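2-dehydro-3-deoxyphosphogluconate aldolase (Vibrio fischeri, PDB 3NZR) is an aldolase of the KDGP family, built on the TIM-barrel fold in which a ring of parallel strands is surrounded by helices. Local coordinates at residues A[13-18]-A[36-41]; A[158-163]-A[188-193]; A[91-96]-A[114-119]. All coordinates share one frame; numbering follows the deposited sequence.

All three interactions pair neighbouring strands of one parallel barrel. Interactions 2 and 3 are the closest, with centres about 8 Å apart: strands 114-119 and 160-163 are adjacent, Ser-159 N lies 2.9 Å from Val-115 O, and inside the barrel Glu-190 OE1 probably takes a hydrogen bond from Asn-116 ND2 at 2.8 Å. Interaction 1, centred about 12 Å from each of the others, packs against interaction 3 where Leu-38 CD1 meets His-93 CB at 3.6 Å; its nearest atoms stay about 5 Å from interaction 2. The magnesium ion on His-36 sits where the strands begin, whereas TIM-barrel active sites lie where strands end.

Interaction 1 of 3, residues A[13-18]-A[36-41]; sequences RVCLNV and HVLVGV. With MG (magnesium ion), chain E.
Leu-16 O is gripped twice by the facing strand: Leu-38 N donates to it at 2.7 Å, and Val-37 CA brings its hydrogen to the same oxygen at 3.2 Å. Two residues on, the pattern returns at Val-18 O, which accepts Gly-40 N at 2.7 Å while Val-39 CA approaches as well. The return bonds, Leu-16 N to His-36 O and Val-18 N to Leu-38 O, are longer. This alternation is that of parallel strands, and the two belong to a beta-alpha-beta unit whose connecting helix is 23-32, part of the TIM barrel.

Side chains divide between the two faces accordingly. Leu-16, Val-18, Val-37 and Val-39 face outward, where branched apolar groups suit the helix layer: Val-18 CG2 meets Val-37 CG2 at 3.9 Å, the two side chains crossing at about a right angle, and Ile-29 of helix 23-32 packs on both. Asn-17 and Leu-38 point into the barrel. With CG anti to the backbone N (chi1 -171°), Asn-17 lays its amide obliquely against Leu-38, ND2 coming 4.2 Å from Leu-38 CB, and ND2 also makes a weak hydrogen bond to Ser-68 OG. Gly-40 follows on this inner face, its lack of a side chain suiting a position close to Val-18 O and Asn-17 OD1. Just before strand 16-18, Cys-15 turns its sulfur over the start of strand 37-41, SG resting 3.9 Å from Leu-38 CG.

His-36 directs its ring away from 13-18. NE2 binds magnesium at 2.1 Å and five waters complete an octahedron, water 3 and water 5 lying in the ring plane. ND1 is hydrogen-bonded to Asn-8 O, fixing the ring's rotation from its other nitrogen.

Interaction 2 of 3, residues A[158-163]-A[188-193]; sequences GSSVKY and WLEPTG
Val-161 O receives Glu-190 N at 2.7 Å, the shortest of the backbone bonds joining strands 160-163 and 188-191. Val-161 N to Trp-188 O, Tyr-163 N to Glu-190 O and Thr-192 N to Tyr-163 O continue the parallel pairing. Packing is tight around this middle. On the outward face the side chains of Val-161 and Leu-189 lie alongside each other and point the same way, CG1 touching CD1 at 3.9 Å; both are compact and apolar, and helix 146-155 covers Val-161. On the inward face Ser-160 OG donates to Glu-190 OE2 at 2.6 Å, although the exact place of that oxygen is less sure. OG reaches it from the position between the backbone N and the carbonyl carbon (chi1 69°), a short side chain serving a longer one.

The start of the strands is looser: there the partly exposed Trp-188 sets its indole obliquely beside Ser-159 O, CG 3.7 Å away. On the inner face partly exposed Lys-162 stretches past Thr-192, CG 3.7 Å from OG1, bringing NZ to Asn-95 OD1. With Ser-160, Lys-162 and Glu-190 inside and Val-161 and Leu-189 outside, this pair forms a parallel beta-alpha-beta crossover of the TIM barrel, through helix 172-184.

Interaction 3 of 3, residues A[91-96]-A[114-119]; sequences PQHINQ and IVNGLI
Parallel strand pairing, continued by a side chain where the regular bridges stop, joins 91-96 to strand 114-119 in the wall of the TIM barrel. The regular part runs through Ile-114 N to Gln-92 O, Ile-94 N to Ile-114 O at 2.8 Å, and Asn-116 N to Ile-94 O at 3.1 Å. Beyond Ile-94 the amide of Asn-116 takes over. Its CG stands between the backbone N and the carbonyl carbon (chi1 79°), which swings the flat group across to the other segment: OD1 accepts Gln-96 N at 2.9 Å, while ND2 donates to Asn-95 OD1 at 3.0 Å. That last donor sits well above the acceptor's carbonyl plane, and the two amide planes are 65° apart. ND2 also bonds Glu-190, so three partners hold the amide, and asparagine suits this buried place by offering acceptor and donor together. A weak bond from Leu-118 N to Gln-96 O ends the series.

On the barrel's inner side the side chains of His-93 and Ile-114 cross obliquely, with Ile-114 CG2 against the imidazole. On the outer side Ile-94 and Val-115 lie side by side, CD1 and CG2 4.1 Å apart, branched groups fitted to the helices. Helix 79-89 covers Ile-94, helix 101-108 packs on Ile-94 and Val-115 as the crossover between the two strands, and strands 67-70 and 160-163 flank the pair.

Interaction 1 of 3, residues A[13-18]-A[36-41]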
loop_
_atom_site.group_PDB
_atom_site.type_symbol
_atom_site.label_atom_id
_atom_site.label_comp_id
_atom_site.label_asym_id
_atom_site.label_seq_id
_atom_site.Cartn_x
_atom_site.Cartn_y
_atom_site.Cartn_z
ATOM N N ARG A 13 5.995 20.362 -17.616
ATOM C CA ARG A 13 7.127 20.120 -16.761
ATOM C C ARG A 13 6.884 20.451 -15.262
ATOM O O ARG A 13 7.293 19.683 -14.381
ATOM C CB ARG A 13 8.324 20.914 -17.237
ATOM C CG ARG A 13 9.736 20.392 -16.779
ATOM C CD ARG A 13 10.376 19.224 -17.608
ATOM N NE ARG A 13 11.449 18.609 -16.809
ATOM C CZ ARG A 13 12.758 18.885 -16.905
ATOM N NH1 ARG A 13 13.605 18.255 -16.123
ATOM N NH2 ARG A 13 13.252 19.757 -17.784
ATOM N N VAL A 14 6.368 21.632 -14.974
ATOM C CA VAL A 14 6.246 22.128 -13.576
ATOM C C VAL A 14 4.798 22.588 -13.335
ATOM O O VAL A 14 4.255 23.364 -14.086
ATOM C CB VAL A 14 7.210 23.292 -13.344
ATOM C CG1 VAL A 14 7.089 23.881 -11.882
ATOM C CG2 VAL A 14 8.633 22.896 -13.696
ATOM N N CYS A 15 4.185 22.108 -12.268
ATOM C CA CYS A 15 2.944 22.667 -11.760
ATOM C C CYS A 15 3.122 23.041 -10.241
ATOM O O CYS A 15 3.533 22.210 -9.412
ATOM C CB CYS A 15 1.892 21.621 -11.900
ATOM S SG CYS A 15 0.267 22.178 -11.526
ATOM N N LEU A 16 2.893 24.297 -9.897
ATOM C CA LEU A 16 3.033 24.800 -8.521
ATOM C C LEU A 16 1.906 24.236 -7.593
ATOM O O LEU A 16 0.781 23.967 -8.026
ATOM C CB LEU A 16 2.900 26.325 -8.522
ATOM C CG LEU A 16 3.828 27.081 -9.439
ATOM C CD1 LEU A 16 3.496 28.588 -9.448
ATOM C CD2 LEU A 16 5.314 26.810 -9.114
ATOM N N ASN A 17 2.235 24.013 -6.337
ATOM C CA ASN A 17 1.236 23.562 -5.386
ATOM C C ASN A 17 1.377 24.478 -4.182
ATOM O O ASN A 17 2.454 24.517 -3.563
ATOM C CB ASN A 17 1.474 22.119 -5.005
ATOM C CG ASN A 17 0.321 21.529 -4.164
ATOM O OD1 ASN A 17 -0.287 22.202 -3.415
ATOM N ND2 ASN A 17 0.019 20.295 -4.372
ATOM N N VAL A 18 0.308 25.210 -3.900
ATOM C CA VAL A 18 0.253 26.252 -2.907
ATOM C C VAL A 18 -1.131 26.105 -2.226
ATOM O O VAL A 18 -2.084 25.581 -2.831
ATOM C CB VAL A 18 0.426 27.668 -3.496
ATOM C CG1 VAL A 18 1.720 27.737 -4.356
ATOM C CG2 VAL A 18 -0.763 28.047 -4.348
ATOM N N HIS A 36 -1.304 27.136 -14.051
ATOM C CA HIS A 36 -0.289 26.146 -13.828
ATOM C C HIS A 36 -0.050 25.987 -12.320
ATOM O O HIS A 36 1.029 26.206 -11.804
ATOM C CB HIS A 36 0.997 26.495 -14.577
ATOM C CG HIS A 36 0.789 26.689 -16.054
ATOM N ND1 HIS A 36 0.347 25.672 -16.875
ATOM C CD2 HIS A 36 0.833 27.814 -16.827
ATOM C CE1 HIS A 36 0.167 26.153 -18.106
ATOM N NE2 HIS A 36 0.477 27.444 -18.108
ATOM N N VAL A 37 -1.096 25.539 -11.641
ATOM C CA VAL A 37 -1.061 25.465 -10.156
ATOM C C VAL A 37 -2.076 24.424 -9.688
ATOM O O VAL A 37 -3.025 24.123 -10.401
ATOM C CB VAL A 37 -1.387 26.844 -9.568
ATOM C CG1 VAL A 37 -2.840 27.218 -9.870
ATOM C CG2 VAL A 37 -1.113 26.909 -8.037
ATOM N N LEU A 38 -1.875 23.893 -8.489
ATOM C CA LEU A 38 -2.871 23.155 -7.779
ATOM C C LEU A 38 -3.032 23.842 -6.465
ATOM O O LEU A 38 -2.046 24.171 -5.850
ATOM C CB LEU A 38 -2.319 21.729 -7.493
ATOM C CG LEU A 38 -2.048 20.902 -8.692
ATOM C CD1 LEU A 38 -1.075 19.708 -8.378
ATOM C CD2 LEU A 38 -3.378 20.436 -9.264
ATOM N N VAL A 39 -4.268 24.033 -5.997
ATOM C CA VAL A 39 -4.529 24.742 -4.804
ATOM C C VAL A 39 -4.900 23.757 -3.674
ATOM O O VAL A 39 -5.835 22.921 -3.820
ATOM C CB VAL A 39 -5.719 25.686 -5.014
ATOM C CG1 VAL A 39 -6.328 26.047 -3.731
ATOM C CG2 VAL A 39 -5.317 26.926 -5.797
ATOM N N GLY A 40 -4.117 23.798 -2.607
ATOM C CA GLY A 40 -4.226 22.803 -1.534
ATOM C C GLY A 40 -5.303 23.214 -0.519
ATOM O O GLY A 40 -5.360 24.389 -0.141
ATOM N N VAL A 41 -6.186 22.261 -0.205
ATOM C CA VAL A 41 -7.223 22.390 0.772
ATOM C C VAL A 41 -7.000 21.216 1.738
ATOM O O VAL A 41 -6.824 20.052 1.307
ATOM C CB VAL A 41 -8.619 22.399 0.095
ATOM C CG1 VAL A 41 -9.720 22.848 1.115
ATOM C CG2 VAL A 41 -8.673 23.420 -1.105
HETATM MG MG MG E . 0.264 28.524 -19.958
HETATM O O HOH W 1 0.047 29.578 -21.768
HETATM O O HOH W 2 1.900 27.860 -20.804
HETATM O O HOH W 3 1.242 30.057 -19.244
HETATM O O HOH W 4 -1.363 29.292 -19.184
HETATM O O HOH W 5 -0.524 27.080 -20.822
#

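Interaction 2 of 3, residues A[158-163]-A[188-193]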
loop_
_atom_site.group_PDB
_atom_site.type_symbol
_atom_site.label_atom_id
_atom_site.label_comp_id
_atom_site.label_asym_id
_atom_site.label_seq_id
_atom_site.Cartn_x
_atom_site.Cartn_y
_atom_site.Cartn_z
ATOM N N GLY A 158 0.839 4.794 -7.193
ATOM C CA GLY A 158 1.293 6.193 -7.036
ATOM C C GLY A 158 1.829 6.830 -8.305
ATOM O O GLY A 158 2.218 6.145 -9.224
ATOM N N SER A 159 1.776 8.151 -8.350
ATOM C CA SER A 159 2.260 8.989 -9.429
ATOM C C SER A 159 3.602 9.653 -9.174
ATOM O O SER A 159 4.318 9.951 -10.087
ATOM C CB SER A 159 1.282 10.109 -9.590
ATOM O OG SER A 159 -0.016 9.595 -9.627
ATOM N N SER A 160 3.891 9.911 -7.893
ATOM C CA SER A 160 4.958 10.778 -7.458
ATOM C C SER A 160 5.434 10.557 -6.025
ATOM O O SER A 160 4.725 10.004 -5.169
ATOM C CB SER A 160 4.544 12.238 -7.632
ATOM O OG SER A 160 3.533 12.571 -6.740
ATOM N N VAL A 161 6.711 10.891 -5.829
ATOM C CA VAL A 161 7.355 11.015 -4.575
ATOM C C VAL A 161 7.123 12.394 -3.970
ATOM O O VAL A 161 7.534 13.422 -4.593
ATOM C CB VAL A 161 8.880 10.851 -4.774
ATOM C CG1 VAL A 161 9.569 11.272 -3.466
ATOM C CG2 VAL A 161 9.190 9.332 -5.068
ATOM N N LYS A 162 6.555 12.461 -2.754
ATOM C CA LYS A 162 6.579 13.725 -2.004
ATOM C C LYS A 162 7.699 13.605 -0.955
ATOM O O LYS A 162 7.644 12.781 -0.038
ATOM C CB LYS A 162 5.286 13.970 -1.289
ATOM C CG LYS A 162 5.246 15.196 -0.359
ATOM C CD LYS A 162 3.880 15.244 0.260
ATOM C CE LYS A 162 3.560 16.561 0.920
ATOM N NZ LYS A 162 2.210 16.389 1.568
ATOM N N TYR A 163 8.723 14.402 -1.152
ATOM C CA TYR A 163 9.909 14.336 -0.368
ATOM C C TYR A 163 9.788 15.403 0.675
ATOM O O TYR A 163 9.765 16.602 0.369
ATOM C CB TYR A 163 11.110 14.626 -1.267
ATOM C CG TYR A 163 12.384 14.254 -0.636
ATOM C CD1 TYR A 163 12.583 12.944 -0.174
ATOM C CD2 TYR A 163 13.402 15.173 -0.474
ATOM C CE1 TYR A 163 13.761 12.564 0.450
ATOM C CE2 TYR A 163 14.599 14.788 0.124
ATOM C CZ TYR A 163 14.765 13.479 0.572
ATOM O OH TYR A 163 15.935 13.050 1.153
ATOM N N TRP A 188 7.556 10.967 -10.951
ATOM C CA TRP A 188 7.501 12.395 -10.660
ATOM C C TRP A 188 7.904 12.706 -9.225
ATOM O O TRP A 188 8.009 11.811 -8.361
ATOM C CB TRP A 188 6.109 12.953 -10.957
ATOM C CG TRP A 188 5.628 12.574 -12.351
ATOM C CD1 TRP A 188 6.391 12.141 -13.413
ATOM C CD2 TRP A 188 4.289 12.637 -12.824
ATOM N NE1 TRP A 188 5.596 11.907 -14.505
ATOM C CE2 TRP A 188 4.305 12.214 -14.178
ATOM C CE3 TRP A 188 3.081 13.022 -12.249
ATOM C CZ2 TRP A 188 3.150 12.145 -14.948
ATOM C CZ3 TRP A 188 1.948 12.970 -13.027
ATOM C CH2 TRP A 188 1.980 12.526 -14.350
ATOM N N LEU A 189 8.096 13.982 -8.942
ATOM C CA LEU A 189 8.717 14.436 -7.685
ATOM C C LEU A 189 8.107 15.705 -7.202
ATOM O O LEU A 189 7.822 16.631 -7.978
ATOM C CB LEU A 189 10.221 14.720 -7.983
ATOM C CG LEU A 189 11.113 15.087 -6.806
ATOM C CD1 LEU A 189 11.166 14.027 -5.706
ATOM C CD2 LEU A 189 12.525 15.423 -7.372
ATOM N N GLU A 190 7.830 15.777 -5.920
ATOM C CA GLU A 190 7.154 16.906 -5.319
ATOM C C GLU A 190 8.022 17.382 -4.159
ATOM O O GLU A 190 7.950 16.914 -3.013
ATOM C CB GLU A 190 5.750 16.511 -4.868
ATOM C CG GLU A 190 4.997 15.770 -5.897
ATOM C CD GLU A 190 3.508 15.793 -5.685
ATOM O OE1 GLU A 190 2.994 16.441 -4.684
ATOM O OE2 GLU A 190 2.840 15.038 -6.447
ATOM N N PRO A 191 8.901 18.359 -4.422
ATOM C CA PRO A 191 9.681 18.827 -3.285
ATOM C C PRO A 191 8.896 19.628 -2.281
ATOM O O PRO A 191 8.172 20.521 -2.671
ATOM C CB PRO A 191 10.756 19.695 -3.943
ATOM C CG PRO A 191 10.656 19.490 -5.361
ATOM C CD PRO A 191 9.299 18.986 -5.671
ATOM N N THR A 192 9.046 19.345 -0.983
ATOM C CA THR A 192 8.242 19.953 -0.015
ATOM C C THR A 192 8.994 20.226 1.332
ATOM O O THR A 192 9.690 19.330 1.877
ATOM C CB THR A 192 7.007 19.124 0.301
ATOM O OG1 THR A 192 6.314 18.692 -0.907
ATOM C CG2 THR A 192 6.063 19.899 1.189
ATOM N N GLY A 193 8.844 21.457 1.847
ATOM C CA GLY A 193 9.378 21.823 3.137
ATOM C C GLY A 193 10.478 22.852 3.018
ATOM O O GLY A 193 11.540 22.523 2.467
#

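Interaction 3 of 3, residues A[91-96]-A[114-119]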
loop_
_atom_site.group_PDB
_atom_site.type_symbol
_atom_site.label_atom_id
_atom_site.label_comp_id
_atom_site.label_asym_id
_atom_site.label_seq_id
_atom_site.Cartn_x
_atom_site.Cartn_y
_atom_site.Cartn_z
ATOM N N PRO A 91 -10.350 15.089 -7.285
ATOM C CA PRO A 91 -9.421 16.188 -7.571
ATOM C C PRO A 91 -8.329 15.818 -8.554
ATOM O O PRO A 91 -8.103 14.617 -8.842
ATOM C CB PRO A 91 -8.829 16.449 -6.211
ATOM C CG PRO A 91 -8.749 14.999 -5.578
ATOM C CD PRO A 91 -9.823 14.181 -6.236
ATOM N N GLN A 92 -7.604 16.838 -9.024
ATOM C CA GLN A 92 -6.423 16.587 -9.806
ATOM C C GLN A 92 -5.300 15.976 -8.987
ATOM O O GLN A 92 -4.443 15.334 -9.598
ATOM C CB GLN A 92 -5.930 17.835 -10.507
ATOM C CG GLN A 92 -6.886 18.217 -11.650
ATOM C CD GLN A 92 -6.531 19.567 -12.319
ATOM O OE1 GLN A 92 -5.457 20.108 -12.084
ATOM N NE2 GLN A 92 -7.434 20.085 -13.141
ATOM N N HIS A 93 -5.247 16.249 -7.682
ATOM C CA HIS A 93 -4.071 15.882 -6.864
ATOM C C HIS A 93 -4.447 15.485 -5.463
ATOM O O HIS A 93 -5.312 16.104 -4.821
ATOM C CB HIS A 93 -3.088 17.064 -6.876
ATOM C CG HIS A 93 -1.788 16.775 -6.189
ATOM N ND1 HIS A 93 -0.671 16.374 -6.878
ATOM C CD2 HIS A 93 -1.434 16.853 -4.900
ATOM C CE1 HIS A 93 0.322 16.199 -6.024
ATOM N NE2 HIS A 93 -0.101 16.526 -4.824
ATOM N N ILE A 94 -3.879 14.366 -4.999
ATOM C CA ILE A 94 -4.107 13.838 -3.684
ATOM C C ILE A 94 -2.777 13.671 -2.943
ATOM O O ILE A 94 -1.857 13.095 -3.506
ATOM C CB ILE A 94 -4.745 12.487 -3.832
ATOM C CG1 ILE A 94 -6.104 12.606 -4.514
ATOM C CG2 ILE A 94 -5.010 11.835 -2.467
ATOM C CD1 ILE A 94 -6.690 11.276 -5.060
ATOM N N ASN A 95 -2.657 14.125 -1.700
ATOM C CA ASN A 95 -1.443 13.955 -0.912
ATOM C C ASN A 95 -1.659 12.753 -0.073
ATOM O O ASN A 95 -2.742 12.630 0.563
ATOM C CB ASN A 95 -1.239 15.116 0.011
ATOM C CG ASN A 95 -0.868 16.378 -0.719
ATOM O OD1 ASN A 95 0.329 16.635 -0.976
ATOM N ND2 ASN A 95 -1.848 17.207 -0.991
ATOM N N GLN A 96 -0.701 11.852 -0.010
ATOM C CA GLN A 96 -0.832 10.672 0.818
ATOM C C GLN A 96 0.428 10.327 1.523
ATOM O O GLN A 96 1.535 10.689 1.111
ATOM C CB GLN A 96 -1.368 9.480 0.093
ATOM C CG GLN A 96 -2.904 9.359 0.113
ATOM C CD GLN A 96 -3.501 9.225 1.452
ATOM O OE1 GLN A 96 -2.795 8.962 2.437
ATOM N NE2 GLN A 96 -4.828 9.355 1.532
ATOM N N ILE A 114 -3.331 12.561 -9.677
ATOM C CA ILE A 114 -1.968 12.382 -9.200
ATOM C C ILE A 114 -2.074 11.965 -7.719
ATOM O O ILE A 114 -2.683 12.662 -6.938
ATOM C CB ILE A 114 -1.168 13.687 -9.339
ATOM C CG1 ILE A 114 -1.015 14.052 -10.781
ATOM C CG2 ILE A 114 0.256 13.529 -8.705
ATOM C CD1 ILE A 114 -0.895 15.475 -11.071
ATOM N N VAL A 115 -1.542 10.815 -7.343
ATOM C CA VAL A 115 -1.473 10.409 -5.936
ATOM C C VAL A 115 0.017 10.428 -5.555
ATOM O O VAL A 115 0.810 9.580 -6.051
ATOM C CB VAL A 115 -2.031 9.031 -5.696
ATOM C CG1 VAL A 115 -1.970 8.692 -4.106
ATOM C CG2 VAL A 115 -3.518 8.932 -6.158
ATOM N N ASN A 116 0.375 11.343 -4.655
ATOM C CA ASN A 116 1.757 11.356 -4.145
ATOM C C ASN A 116 1.960 10.459 -2.958
ATOM O O ASN A 116 0.985 9.957 -2.381
ATOM C CB ASN A 116 2.250 12.773 -3.981
ATOM C CG ASN A 116 1.763 13.453 -2.753
ATOM O OD1 ASN A 116 1.466 12.817 -1.702
ATOM N ND2 ASN A 116 1.744 14.770 -2.813
ATOM N N GLY A 117 3.181 10.113 -2.649
ATOM C CA GLY A 117 3.495 9.305 -1.452
ATOM C C GLY A 117 4.654 9.898 -0.659
ATOM O O GLY A 117 5.757 10.129 -1.200
ATOM N N LEU A 118 4.444 10.100 0.633
ATOM C CA LEU A 118 5.406 10.787 1.501
ATOM C C LEU A 118 6.503 9.895 1.920
ATOM O O LEU A 118 6.299 8.789 2.442
ATOM C CB LEU A 118 4.716 11.261 2.729
ATOM C CG LEU A 118 5.551 11.933 3.832
ATOM C CD1 LEU A 118 6.051 13.156 3.302
ATOM C CD2 LEU A 118 4.640 12.225 5.005
ATOM N N ILE A 119 7.710 10.278 1.520
ATOM C CA ILE A 119 8.877 9.581 2.024
ATOM C C ILE A 119 9.857 10.677 2.468
ATOM O O ILE A 119 9.765 11.841 2.066
ATOM C CB ILE A 119 9.459 8.663 0.988
ATOM C CG1 ILE A 119 10.081 9.464 -0.148
ATOM C CG2 ILE A 119 8.427 7.610 0.472
ATOM C CD1 ILE A 119 10.581 8.476 -1.181
#